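Local coordinates for five-membered-cyclitol-phosphate synthase (Streptomyces citricolor, PDB 6K96), which belongs to the myo-inositol-1-phosphate synthase family, binds nicotinamide-adenine-dinucleotide and assembles from four copies of its chain, at residues 23-28 / 86-91; 45-50 / 347-352; 146-151 / 170-175; 268-273 / 284-289. All coordinates share one frame; numbering follows the deposited sequence.

Contact 1: residues 23-28 / 86-91; sequences AELYRK and LGVELP
Glu24 faces the loop 86-91 at three points along its length. Its carbonyl oxygen lies against a methyl of Val88, with O and CG1 3.2 Å apart, while CB meets the same CG1 and, more loosely, CD2 of Leu90. Further out, the bent chain brings its carboxylate beside the ring of Pro91, though the overlap modelled there is too tight to be trusted. The same caution covers OE1, placed close to Glu89 O; both are acceptors, and no hydrogen bond joins them. OE2 is tied to its own helix by a salt bridge from Arg27 NE at 2.9 Å, which reaches it on the anti side, somewhat out of the carboxylate plane.

Helix 14-31 follows strand 5-10 of the parallel sheet in a Rossmann-like arrangement, and the loop, which runs on from helix 72-75 towards strand 98-99, lies along one side of the helix. Leu25 supplies the apolar part of the meeting. Its CG is anti to the backbone N (chi1 -170°), which sends CD1 to the CD1 of Leu86 at 3.7 Å, the two side chains crossing at about a right angle. The CB of Leu25 packs on Val88 CG2, 4.0 Å away. Ala278 of the second subunit packs against both Leu25 and Leu86. At the far end, CB of Lys28 grazes Val88 CG1 at 4.2 Å.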
loop_
_atom_site.group_PDB
_atom_site.type_symbol
_atom_site.label_atom_id
_atom_site.label_comp_id
_atom_site.label_asym_id
_atom_site.label_seq_id
_atom_site.Cartn_x
_atom_site.Cartn_y
_atom_site.Cartn_z
ATOM N N ALA B 23 23.210 18.375 -13.652
ATOM C CA ALA B 23 24.137 19.518 -13.529
ATOM C C ALA B 23 23.571 20.753 -14.231
ATOM O O ALA B 23 23.775 21.827 -13.675
ATOM C CB ALA B 23 25.492 19.185 -14.081
ATOM N N GLU B 24 22.905 20.622 -15.383
ATOM C CA GLU B 24 22.326 21.788 -16.121
ATOM C C GLU B 24 20.972 22.199 -15.531
ATOM O O GLU B 24 20.587 23.359 -15.785
ATOM C CB GLU B 24 22.109 21.544 -17.618
ATOM C CG GLU B 24 23.194 22.166 -18.505
ATOM C CD GLU B 24 23.113 23.672 -18.803
ATOM O OE1 GLU B 24 22.072 24.151 -19.267
ATOM O OE2 GLU B 24 24.109 24.369 -18.577
ATOM N N LEU B 25 20.256 21.297 -14.858
ATOM C CA LEU B 25 19.044 21.686 -14.106
ATOM C C LEU B 25 19.485 22.583 -12.954
ATOM O O LEU B 25 18.905 23.645 -12.853
ATOM C CB LEU B 25 18.241 20.486 -13.596
ATOM C CG LEU B 25 16.856 20.824 -13.018
ATOM C CD1 LEU B 25 15.780 19.910 -13.561
ATOM C CD2 LEU B 25 16.805 20.770 -11.496
ATOM N N TYR B 26 20.479 22.203 -12.147
ATOM C CA TYR B 26 20.967 23.067 -11.039
ATOM C C TYR B 26 21.521 24.370 -11.620
ATOM O O TYR B 26 21.411 25.356 -10.919
ATOM C CB TYR B 26 22.032 22.385 -10.177
ATOM C CG TYR B 26 21.472 21.258 -9.368
ATOM C CD1 TYR B 26 20.625 21.517 -8.321
ATOM C CD2 TYR B 26 21.746 19.930 -9.678
ATOM C CE1 TYR B 26 20.046 20.489 -7.602
ATOM C CE2 TYR B 26 21.175 18.884 -8.963
ATOM C CZ TYR B 26 20.319 19.168 -7.914
ATOM O OH TYR B 26 19.787 18.133 -7.203
ATOM N N ARG B 27 22.139 24.371 -12.810
ATOM C CA ARG B 27 22.694 25.620 -13.397
ATOM C C ARG B 27 21.530 26.587 -13.647
ATOM O O ARG B 27 21.703 27.785 -13.367
ATOM C CB ARG B 27 23.484 25.393 -14.689
ATOM C CG ARG B 27 24.854 26.063 -14.647
ATOM C CD ARG B 27 25.544 26.416 -15.956
ATOM N NE ARG B 27 26.080 25.301 -16.726
ATOM C CZ ARG B 27 27.076 24.513 -16.358
ATOM N NH1 ARG B 27 27.678 24.665 -15.188
ATOM N NH2 ARG B 27 27.470 23.556 -17.179
ATOM N N LYS B 28 20.401 26.056 -14.136
ATOM C CA LYS B 28 19.161 26.789 -14.495
ATOM C C LYS B 28 18.562 27.378 -13.213
ATOM O O LYS B 28 18.237 28.588 -13.218
ATOM C CB LYS B 28 18.180 25.874 -15.248
ATOM C CG LYS B 28 16.867 26.520 -15.685
ATOM C CD LYS B 28 15.626 25.609 -15.631
ATOM C CE LYS B 28 14.970 25.562 -14.255
ATOM N NZ LYS B 28 13.765 24.689 -14.187
ATOM N N LEU B 86 14.681 16.342 -18.762
ATOM C CA LEU B 86 14.360 17.191 -17.602
ATOM C C LEU B 86 13.863 18.560 -18.076
ATOM O O LEU B 86 13.415 19.335 -17.206
ATOM C CB LEU B 86 15.588 17.332 -16.698
ATOM C CG LEU B 86 15.962 16.128 -15.840
ATOM C CD1 LEU B 86 16.952 16.584 -14.775
ATOM C CD2 LEU B 86 14.767 15.459 -15.185
ATOM N N GLY B 87 13.894 18.855 -19.377
ATOM C CA GLY B 87 13.337 20.137 -19.860
ATOM C C GLY B 87 14.254 21.286 -19.485
ATOM O O GLY B 87 13.806 22.277 -18.860
ATOM N N VAL B 88 15.525 21.116 -19.835
ATOM C CA VAL B 88 16.589 22.132 -19.661
ATOM C C VAL B 88 17.311 22.223 -21.001
ATOM O O VAL B 88 17.412 21.213 -21.695
ATOM C CB VAL B 88 17.551 21.761 -18.521
ATOM C CG1 VAL B 88 18.511 22.901 -18.219
ATOM C CG2 VAL B 88 16.808 21.359 -17.258
ATOM N N GLU B 89 17.749 23.412 -21.385
ATOM C CA GLU B 89 18.575 23.539 -22.605
ATOM C C GLU B 89 19.926 22.929 -22.263
ATOM O O GLU B 89 20.763 23.632 -21.680
ATOM C CB GLU B 89 18.726 24.993 -23.042
ATOM C CG GLU B 89 19.277 25.893 -21.952
ATOM C CD GLU B 89 18.874 27.352 -22.071
ATOM O OE1 GLU B 89 19.092 27.944 -23.158
ATOM O OE2 GLU B 89 18.330 27.895 -21.079
ATOM N N LEU B 90 20.081 21.638 -22.537
ATOM C CA LEU B 90 21.377 20.942 -22.352
ATOM C C LEU B 90 22.377 21.562 -23.327
ATOM O O LEU B 90 22.084 21.624 -24.513
ATOM C CB LEU B 90 21.165 19.461 -22.660
ATOM C CG LEU B 90 20.346 18.704 -21.628
ATOM C CD1 LEU B 90 19.955 17.339 -22.178
ATOM C CD2 LEU B 90 21.148 18.560 -20.345
ATOM N N PRO B 91 23.591 22.065 -22.868
ATOM C CA PRO B 91 24.639 22.695 -23.663
ATOM C C PRO B 91 25.381 21.654 -24.514
ATOM O O PRO B 91 25.329 20.490 -24.179
ATOM C CB PRO B 91 25.588 23.290 -22.605
ATOM C CG PRO B 91 25.417 22.393 -21.403
ATOM C CD PRO B 91 23.981 21.932 -21.470
#

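Contact 2: residues 45-50 / 347-352; sequences PRIGGI and QLDAVT
Gly48, in a tight beta hairpin with a two-residue loop, gives its backbone N-H to the carboxylate of Asp349 on helix 338-353. Ile47 to Ile50 form the type I' turn of this hairpin, with both glycines at positive phi as that turn requires. The bond from Gly48 N to Asp349 OD1 is bent, with an angle of 139° at the hydrogen, and the donor arrives nearly along the C-O axis of the acid; its modelled length of 2.5 Å is shorter than usual and doubtful in detail. The same oxygen also lies close to Ile47 CA. Asp349 CG is anti to its carbonyl carbon and beside the backbone N (chi1 -79°), which turns OD1 towards the hairpin.

One helical turn after Leu348, Thr352 sets its methyl CG2 3.7 Å from Gly48 O, while its OG1 hydroxyl donates to Leu348 O at 3.0 Å; this bond back into the helix fixes the rotation of the side chain and holds the methyl against the glycine. Leu348 adds a loose apolar touch, its CD2 lying 4.2 Å from Ile47 CG2.

Behind this first shell, the hairpin is closed by paired backbone bonds between Ile47 and Ile50. Helix 292-313 supports it as well: Ile47 rests on Asp302 and Arg305, and Arg305 also bonds Ile50 O. Arg46 forms salt bridges to Glu36 and Asp54, and its NH1 donates to Gly49 O at 2.8 Å; that oxygen lies in the guanidinium plane, while NH1 stands well above the carbonyl plane.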
loop_
_atom_site.group_PDB
_atom_site.type_symbol
_atom_site.label_atom_id
_atom_site.label_comp_id
_atom_site.label_asym_id
_atom_site.label_seq_id
_atom_site.Cartn_x
_atom_site.Cartn_y
_atom_site.Cartn_z
ATOM N N PRO B 45 26.669 21.007 -0.648
ATOM C CA PRO B 45 26.638 21.824 -1.854
ATOM C C PRO B 45 28.009 22.235 -2.383
ATOM O O PRO B 45 28.064 22.739 -3.483
ATOM C CB PRO B 45 25.882 23.095 -1.419
ATOM C CG PRO B 45 25.153 22.740 -0.131
ATOM C CD PRO B 45 26.003 21.661 0.495
ATOM N N ARG B 46 29.050 22.083 -1.580
ATOM C CA ARG B 46 30.439 22.262 -2.061
ATOM C C ARG B 46 31.361 21.234 -1.410
ATOM O O ARG B 46 31.122 20.870 -0.251
ATOM C CB ARG B 46 30.881 23.717 -1.892
ATOM C CG ARG B 46 30.759 24.435 -3.230
ATOM C CD ARG B 46 30.672 25.941 -3.211
ATOM N NE ARG B 46 29.768 26.406 -4.255
ATOM C CZ ARG B 46 30.006 26.334 -5.564
ATOM N NH1 ARG B 46 31.136 25.819 -6.020
ATOM N NH2 ARG B 46 29.110 26.808 -6.421
ATOM N N ILE B 47 32.316 20.742 -2.191
ATOM C CA ILE B 47 33.400 19.808 -1.770
ATOM C C ILE B 47 34.694 20.328 -2.385
ATOM O O ILE B 47 34.763 20.469 -3.626
ATOM C CB ILE B 47 33.138 18.362 -2.222
ATOM C CG1 ILE B 47 31.723 17.902 -1.876
ATOM C CG2 ILE B 47 34.196 17.437 -1.625
ATOM C CD1 ILE B 47 31.331 16.543 -2.457
ATOM N N GLY B 48 35.691 20.602 -1.545
ATOM C CA GLY B 48 36.825 21.454 -1.942
ATOM C C GLY B 48 36.379 22.521 -2.932
ATOM O O GLY B 48 36.900 22.491 -4.045
ATOM N N GLY B 49 35.395 23.371 -2.542
ATOM C CA GLY B 49 34.892 24.559 -3.280
ATOM C C GLY B 49 34.219 24.210 -4.616
ATOM O O GLY B 49 33.808 25.155 -5.327
ATOM N N ILE B 50 34.069 22.921 -4.945
ATOM C CA ILE B 50 33.403 22.462 -6.201
ATOM C C ILE B 50 31.916 22.309 -5.943
ATOM O O ILE B 50 31.549 21.481 -5.090
ATOM C CB ILE B 50 33.925 21.125 -6.750
ATOM C CG1 ILE B 50 35.446 21.032 -6.697
ATOM C CG2 ILE B 50 33.372 20.958 -8.155
ATOM C CD1 ILE B 50 35.933 19.667 -6.988
ATOM N N GLN B 347 39.115 18.079 6.406
ATOM C CA GLN B 347 40.534 18.226 5.984
ATOM C C GLN B 347 40.581 18.542 4.480
ATOM O O GLN B 347 41.326 19.443 4.090
ATOM C CB GLN B 347 41.359 16.997 6.387
ATOM C CG GLN B 347 41.680 16.936 7.883
ATOM C CD GLN B 347 42.533 15.744 8.263
ATOM O OE1 GLN B 347 42.573 15.342 9.429
ATOM N NE2 GLN B 347 43.222 15.159 7.286
ATOM N N LEU B 348 39.771 17.870 3.665
ATOM C CA LEU B 348 39.836 18.015 2.190
ATOM C C LEU B 348 39.420 19.428 1.793
ATOM O O LEU B 348 40.080 20.023 0.906
ATOM C CB LEU B 348 38.920 16.993 1.513
ATOM C CG LEU B 348 38.867 17.074 -0.007
ATOM C CD1 LEU B 348 40.273 17.010 -0.601
ATOM C CD2 LEU B 348 37.992 15.954 -0.546
ATOM N N ASP B 349 38.335 19.919 2.401
ATOM C CA ASP B 349 37.767 21.266 2.144
ATOM C C ASP B 349 38.791 22.326 2.584
ATOM O O ASP B 349 39.018 23.319 1.840
ATOM C CB ASP B 349 36.427 21.435 2.875
ATOM C CG ASP B 349 35.222 20.783 2.201
ATOM O OD1 ASP B 349 35.221 20.689 0.947
ATOM O OD2 ASP B 349 34.293 20.353 2.939
ATOM N N ALA B 350 39.369 22.125 3.769
ATOM C CA ALA B 350 40.183 23.134 4.473
ATOM C C ALA B 350 41.591 23.192 3.850
ATOM O O ALA B 350 42.234 24.279 3.917
ATOM C CB ALA B 350 40.196 22.842 5.962
ATOM N N VAL B 351 42.079 22.106 3.253
ATOM C CA VAL B 351 43.433 22.166 2.639
ATOM C C VAL B 351 43.243 22.945 1.348
ATOM O O VAL B 351 43.981 23.876 1.101
ATOM C CB VAL B 351 44.093 20.789 2.433
ATOM C CG1 VAL B 351 45.293 20.881 1.521
ATOM C CG2 VAL B 351 44.503 20.158 3.753
ATOM N N THR B 352 42.206 22.600 0.610
ATOM C CA THR B 352 41.823 23.284 -0.654
ATOM C C THR B 352 41.827 24.795 -0.400
ATOM O O THR B 352 42.319 25.539 -1.259
ATOM C CB THR B 352 40.448 22.794 -1.144
ATOM O OG1 THR B 352 40.599 21.446 -1.637
ATOM C CG2 THR B 352 39.836 23.727 -2.171
#

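Contact 3: residues 146-151 / 170-175; sequences AALEAK and EEFEKA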
loop_
_atom_site.group_PDB
_atom_site.type_symbol
_atom_site.label_atom_id
_atom_site.label_comp_id
_atom_site.label_asym_id
_atom_site.label_seq_id
_atom_site.Cartn_x
_atom_site.Cartn_y
_atom_site.Cartn_z
ATOM N N ALA B 146 44.441 2.393 -17.465
ATOM C CA ALA B 146 44.392 3.463 -18.489
ATOM C C ALA B 146 44.473 4.797 -17.767
ATOM O O ALA B 146 45.300 5.605 -18.140
ATOM C CB ALA B 146 43.152 3.344 -19.316
ATOM N N ALA B 147 43.664 4.961 -16.720
ATOM C CA ALA B 147 43.556 6.200 -15.919
ATOM C C ALA B 147 44.854 6.421 -15.179
ATOM O O ALA B 147 45.324 7.573 -15.138
ATOM C CB ALA B 147 42.427 6.106 -14.941
ATOM N N LEU B 148 45.370 5.346 -14.588
ATOM C CA LEU B 148 46.615 5.415 -13.783
ATOM C C LEU B 148 47.740 5.923 -14.671
ATOM O O LEU B 148 48.411 6.846 -14.229
ATOM C CB LEU B 148 47.037 4.062 -13.214
ATOM C CG LEU B 148 48.401 4.093 -12.505
ATOM C CD1 LEU B 148 48.532 5.314 -11.599
ATOM C CD2 LEU B 148 48.635 2.835 -11.687
ATOM N N GLU B 149 47.941 5.301 -15.832
ATOM C CA GLU B 149 49.072 5.574 -16.756
ATOM C C GLU B 149 49.121 7.063 -17.094
ATOM O O GLU B 149 50.232 7.619 -17.120
ATOM C CB GLU B 149 48.929 4.711 -18.014
ATOM C CG GLU B 149 50.104 4.816 -18.978
ATOM C CD GLU B 149 50.181 3.718 -20.040
ATOM O OE1 GLU B 149 49.892 2.527 -19.733
ATOM O OE2 GLU B 149 50.528 4.044 -21.194
ATOM N N ALA B 150 47.946 7.669 -17.295
ATOM C CA ALA B 150 47.742 9.093 -17.689
ATOM C C ALA B 150 47.562 10.024 -16.478
ATOM O O ALA B 150 47.268 11.233 -16.700
ATOM C CB ALA B 150 46.532 9.180 -18.594
ATOM N N LYS B 151 47.700 9.500 -15.257
ATOM C CA LYS B 151 47.670 10.240 -13.957
ATOM C C LYS B 151 46.268 10.817 -13.687
ATOM O O LYS B 151 46.169 11.855 -13.017
ATOM C CB LYS B 151 48.739 11.343 -13.934
ATOM C CG LYS B 151 50.177 10.894 -14.225
ATOM C CD LYS B 151 50.916 10.337 -13.027
ATOM C CE LYS B 151 52.075 9.439 -13.396
ATOM N NZ LYS B 151 51.677 8.006 -13.392
ATOM N N GLU B 170 47.911 0.548 -3.919
ATOM C CA GLU B 170 49.347 0.863 -3.653
ATOM C C GLU B 170 49.896 1.725 -4.803
ATOM O O GLU B 170 50.424 2.834 -4.532
ATOM C CB GLU B 170 50.179 -0.428 -3.502
ATOM C CG GLU B 170 51.217 -0.410 -2.378
ATOM C CD GLU B 170 52.488 0.416 -2.600
ATOM O OE1 GLU B 170 53.438 -0.116 -3.276
ATOM O OE2 GLU B 170 52.553 1.595 -2.069
ATOM N N GLU B 171 49.769 1.251 -6.044
ATOM C CA GLU B 171 50.330 1.977 -7.214
ATOM C C GLU B 171 49.663 3.363 -7.306
ATOM O O GLU B 171 50.403 4.342 -7.267
ATOM C CB GLU B 171 50.291 1.080 -8.460
ATOM C CG GLU B 171 51.404 0.010 -8.447
ATOM C CD GLU B 171 52.755 0.389 -7.800
ATOM O OE1 GLU B 171 53.456 1.275 -8.345
ATOM O OE2 GLU B 171 53.103 -0.177 -6.712
ATOM N N PHE B 172 48.328 3.446 -7.344
ATOM C CA PHE B 172 47.562 4.722 -7.305
ATOM C C PHE B 172 48.033 5.584 -6.123
ATOM O O PHE B 172 48.304 6.772 -6.346
ATOM C CB PHE B 172 46.053 4.466 -7.233
ATOM C CG PHE B 172 45.330 4.353 -8.553
ATOM C CD1 PHE B 172 44.840 5.470 -9.185
ATOM C CD2 PHE B 172 45.110 3.120 -9.139
ATOM C CE1 PHE B 172 44.181 5.371 -10.395
ATOM C CE2 PHE B 172 44.429 3.008 -10.342
ATOM C CZ PHE B 172 43.973 4.138 -10.973
ATOM N N GLU B 173 48.057 5.038 -4.898
ATOM C CA GLU B 173 48.492 5.748 -3.650
ATOM C C GLU B 173 49.821 6.456 -3.937
ATOM O O GLU B 173 49.877 7.690 -3.766
ATOM C CB GLU B 173 48.773 4.804 -2.466
ATOM C CG GLU B 173 47.614 4.507 -1.504
ATOM C CD GLU B 173 47.913 3.442 -0.430
ATOM O OE1 GLU B 173 49.120 3.219 -0.115
ATOM O OE2 GLU B 173 46.956 2.801 0.089
ATOM N N LYS B 174 50.827 5.687 -4.384
ATOM C CA LYS B 174 52.255 6.103 -4.559
ATOM C C LYS B 174 52.384 7.112 -5.715
ATOM O O LYS B 174 53.306 7.933 -5.662
ATOM C CB LYS B 174 53.153 4.867 -4.744
ATOM C CG LYS B 174 54.409 5.082 -5.573
ATOM C CD LYS B 174 55.589 4.198 -5.182
ATOM C CE LYS B 174 56.874 4.580 -5.901
ATOM N NZ LYS B 174 57.714 3.399 -6.222
ATOM N N ALA B 175 51.488 7.086 -6.700
ATOM C CA ALA B 175 51.534 7.953 -7.905
ATOM C C ALA B 175 50.870 9.318 -7.658
ATOM O O ALA B 175 50.775 10.090 -8.627
ATOM C CB ALA B 175 50.869 7.239 -9.057
#
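Two consecutive helices flanking the parallel sheet of the Rossmann-like domain, 137-149 and 166-174, come together near their C-terminal ends, where Leu148 inserts between Phe172, Glu171 and Ala175. The leucine divides its surface among all three. Its CB sits over one face of the Phe172 ring in a CH-pi contact, 4.2 Å from the ring centroid and 27° off the ring normal; the nearest ring atom is CZ, at 3.8 Å from that CB. With CG anti to the backbone N (chi1 174°), the two branches are carried past the ring towards the other helix: CD1 meets the CB of Ala175 at 4.0 Å, and CD2 meets the CB of Glu171, also at 4.0 Å. Only the root of Glu171 takes part, because its chain bends at chi2 and leads the carboxylate away.

Each helix is followed by a strand of the sheet, 137-149 by 153-156 and 166-174 by 179-180, and the chain therefore passes through successive beta-alpha-beta crossovers here. Strand 153-156 lies beneath the pair, its Phe154 touching both Ala147 and Phe172, while helix 111-122 packs on the other flank of helix 137-149 through Phe113 and Val117.

Helix 137-149 ends in a Schellman motif. Lys151 adopts positive phi (67°), and its N bonds back to Leu148 O at 2.9 Å. From this turn the lysine side chain folds towards the second helix, where its CD comes to 4.4 Å from Ala175 O, a loose approach by an exposed lysine, with no hydrogen bond.

Contact 4: residues 268-273 / 284-289; sequences AMLNIE and IDLKLK
Ala268, Leu270 and Ile272 each exchange two backbone hydrogen bonds with Leu288, Leu286 and Ile284, respectively, the hydrogen-bonded pairs of an antiparallel beta hairpin. All six bonds fall between 2.9 and 3.1 Å from N to O and are close to straight, so the inward-facing backbone groups of these residues are satisfied. On the face that these six residues share, Ala268 CB meets Leu288 CB at 3.7 Å and Leu270 CG meets Leu286 CB at 3.8 Å, against helix 190-203.

The other face is polar at Asn271 and Asp285, a non-hydrogen-bonded pair whose side chains lie side by side. Asn271 ND2 serves two acids: it donates to Asp285 OD1 at 2.6 Å, from above the carboxylate plane, and to Glu273 OE2 at 3.1 Å, on the anti side. Lys287 of the third subunit, a neighbouring chain, brings its NZ to Asp285 OD1 in a salt bridge. A water donates to Leu270 O at 2.8 Å; its modelled approach to Asp285 OD1 is too close to be relied on. Beyond strand 281-291, an antiparallel strand of the second subunit continues the sheet. With amide and lysine gathered on one oxygen, Asp285 would be expected to stay ionised, linking the hairpin to the third subunit.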
loop_
_atom_site.group_PDB
_atom_site.type_symbol
_atom_site.label_atom_id
_atom_site.label_comp_id
_atom_site.label_asym_id
_atom_site.label_seq_id
_atom_site.Cartn_x
_atom_site.Cartn_y
_atom_site.Cartn_z
ATOM N N ALA B 268 10.131 -0.770 -5.189
ATOM C CA ALA B 268 10.427 -1.733 -4.128
ATOM C C ALA B 268 9.142 -1.976 -3.351
ATOM O O ALA B 268 8.385 -1.111 -3.299
ATOM C CB ALA B 268 11.445 -1.136 -3.247
ATOM N N MET B 269 8.857 -3.181 -2.919
ATOM C CA MET B 269 7.650 -3.475 -2.137
ATOM C C MET B 269 8.166 -4.281 -0.978
ATOM O O MET B 269 9.017 -5.157 -1.229
ATOM C CB MET B 269 6.600 -4.256 -2.921
ATOM C CG MET B 269 5.511 -3.367 -3.438
ATOM S SD MET B 269 5.273 -3.546 -5.229
ATOM C CE MET B 269 5.165 -5.317 -5.424
ATOM N N LEU B 270 7.821 -3.918 0.249
ATOM C CA LEU B 270 8.323 -4.773 1.333
ATOM C C LEU B 270 7.196 -5.059 2.311
ATOM O O LEU B 270 6.130 -4.424 2.210
ATOM C CB LEU B 270 9.643 -4.233 1.890
ATOM C CG LEU B 270 9.610 -2.963 2.695
ATOM C CD1 LEU B 270 9.095 -3.297 4.090
ATOM C CD2 LEU B 270 10.996 -2.297 2.734
ATOM N N ASN B 271 7.354 -6.202 2.959
ATOM C CA ASN B 271 6.441 -6.747 3.985
ATOM C C ASN B 271 7.301 -7.128 5.178
ATOM O O ASN B 271 8.362 -7.735 4.953
ATOM C CB ASN B 271 5.671 -7.980 3.524
ATOM C CG ASN B 271 4.658 -8.384 4.567
ATOM O OD1 ASN B 271 4.814 -9.396 5.241
ATOM N ND2 ASN B 271 3.667 -7.534 4.780
ATOM N N ILE B 272 6.881 -6.722 6.367
ATOM C CA ILE B 272 7.487 -7.162 7.650
ATOM C C ILE B 272 6.358 -7.583 8.554
ATOM O O ILE B 272 5.406 -6.875 8.602
ATOM C CB ILE B 272 8.352 -6.089 8.323
ATOM C CG1 ILE B 272 9.513 -5.649 7.437
ATOM C CG2 ILE B 272 8.785 -6.597 9.692
ATOM C CD1 ILE B 272 9.948 -4.263 7.721
ATOM N N GLU B 273 6.489 -8.755 9.157
ATOM C CA GLU B 273 5.464 -9.380 10.010
ATOM C C GLU B 273 6.146 -9.628 11.331
ATOM O O GLU B 273 6.856 -10.597 11.439
ATOM C CB GLU B 273 4.930 -10.678 9.395
ATOM C CG GLU B 273 4.121 -10.464 8.123
ATOM C CD GLU B 273 2.839 -9.618 8.270
ATOM O OE1 GLU B 273 2.226 -9.560 9.399
ATOM O OE2 GLU B 273 2.441 -8.993 7.230
ATOM N N ILE B 284 3.798 -4.487 8.584
ATOM C CA ILE B 284 4.255 -3.320 7.783
ATOM C C ILE B 284 4.215 -3.686 6.296
ATOM O O ILE B 284 4.726 -4.714 5.912
ATOM C CB ILE B 284 5.633 -2.808 8.248
ATOM C CG1 ILE B 284 5.587 -2.445 9.741
ATOM C CG2 ILE B 284 6.137 -1.611 7.443
ATOM C CD1 ILE B 284 6.837 -1.762 10.246
ATOM N N ASP B 285 3.597 -2.837 5.490
ATOM C CA ASP B 285 3.555 -2.936 4.022
ATOM C C ASP B 285 4.151 -1.628 3.543
ATOM O O ASP B 285 3.763 -0.631 4.081
ATOM C CB ASP B 285 2.123 -3.225 3.578
ATOM C CG ASP B 285 1.748 -4.691 3.769
ATOM O OD1 ASP B 285 2.605 -5.589 3.378
ATOM O OD2 ASP B 285 0.651 -4.970 4.328
ATOM N N LEU B 286 5.120 -1.631 2.644
ATOM C CA LEU B 286 5.744 -0.378 2.170
ATOM C C LEU B 286 5.896 -0.452 0.634
ATOM O O LEU B 286 6.027 -1.533 0.126
ATOM C CB LEU B 286 7.062 -0.139 2.910
ATOM C CG LEU B 286 7.838 1.082 2.446
ATOM C CD1 LEU B 286 8.701 1.644 3.577
ATOM C CD2 LEU B 286 8.725 0.813 1.258
ATOM N N LYS B 287 5.675 0.666 -0.080
ATOM C CA LYS B 287 6.101 0.839 -1.482
ATOM C C LYS B 287 7.104 1.986 -1.555
ATOM O O LYS B 287 6.866 2.961 -0.875
ATOM C CB LYS B 287 4.906 1.094 -2.378
ATOM C CG LYS B 287 5.345 1.341 -3.803
ATOM C CD LYS B 287 4.234 1.433 -4.762
ATOM C CE LYS B 287 4.762 1.869 -6.119
ATOM N NZ LYS B 287 3.662 2.330 -6.997
ATOM N N LEU B 288 8.204 1.810 -2.295
ATOM C CA LEU B 288 9.227 2.818 -2.587
ATOM C C LEU B 288 9.234 3.022 -4.084
ATOM O O LEU B 288 9.205 2.020 -4.773
ATOM C CB LEU B 288 10.555 2.310 -2.072
ATOM C CG LEU B 288 11.777 3.121 -2.473
ATOM C CD1 LEU B 288 11.614 4.574 -2.105
ATOM C CD2 LEU B 288 13.049 2.551 -1.845
ATOM N N LYS B 289 9.075 4.256 -4.573
ATOM C CA LYS B 289 9.336 4.550 -6.004
ATOM C C LYS B 289 10.490 5.534 -6.044
ATOM O O LYS B 289 10.414 6.428 -5.229
ATOM C CB LYS B 289 8.090 5.041 -6.732
ATOM C CG LYS B 289 8.173 4.916 -8.250
ATOM C CD LYS B 289 6.882 5.215 -8.950
ATOM C CE LYS B 289 6.666 4.382 -10.202
ATOM N NZ LYS B 289 6.867 5.162 -11.460
HETATM O O HOH W 1 3.681 -5.384 1.205
#

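How the contacts relate
Contact 4 is the buried one, a regular strand pair whose backbone bonds are continued into a neighbouring subunit. Contacts 1 and 3 lie at the surface, both on helices of the Rossmann-like part, yet contact 1 sets a loop against its helix while contact 3 joins two helices chiefly through apolar groups. Contact 2, partly buried, centres instead on a bond from a turn N-H to a helical aspartate. Helix 14-31 and strand 46-47 follow each other in the chain, but contacts 1 and 2 do not touch, their nearest atoms being about 9 Å apart. Contacts 1 and 4 both meet the second subunit; contacts 3 and 4 occupy opposite sides of the chain's centre.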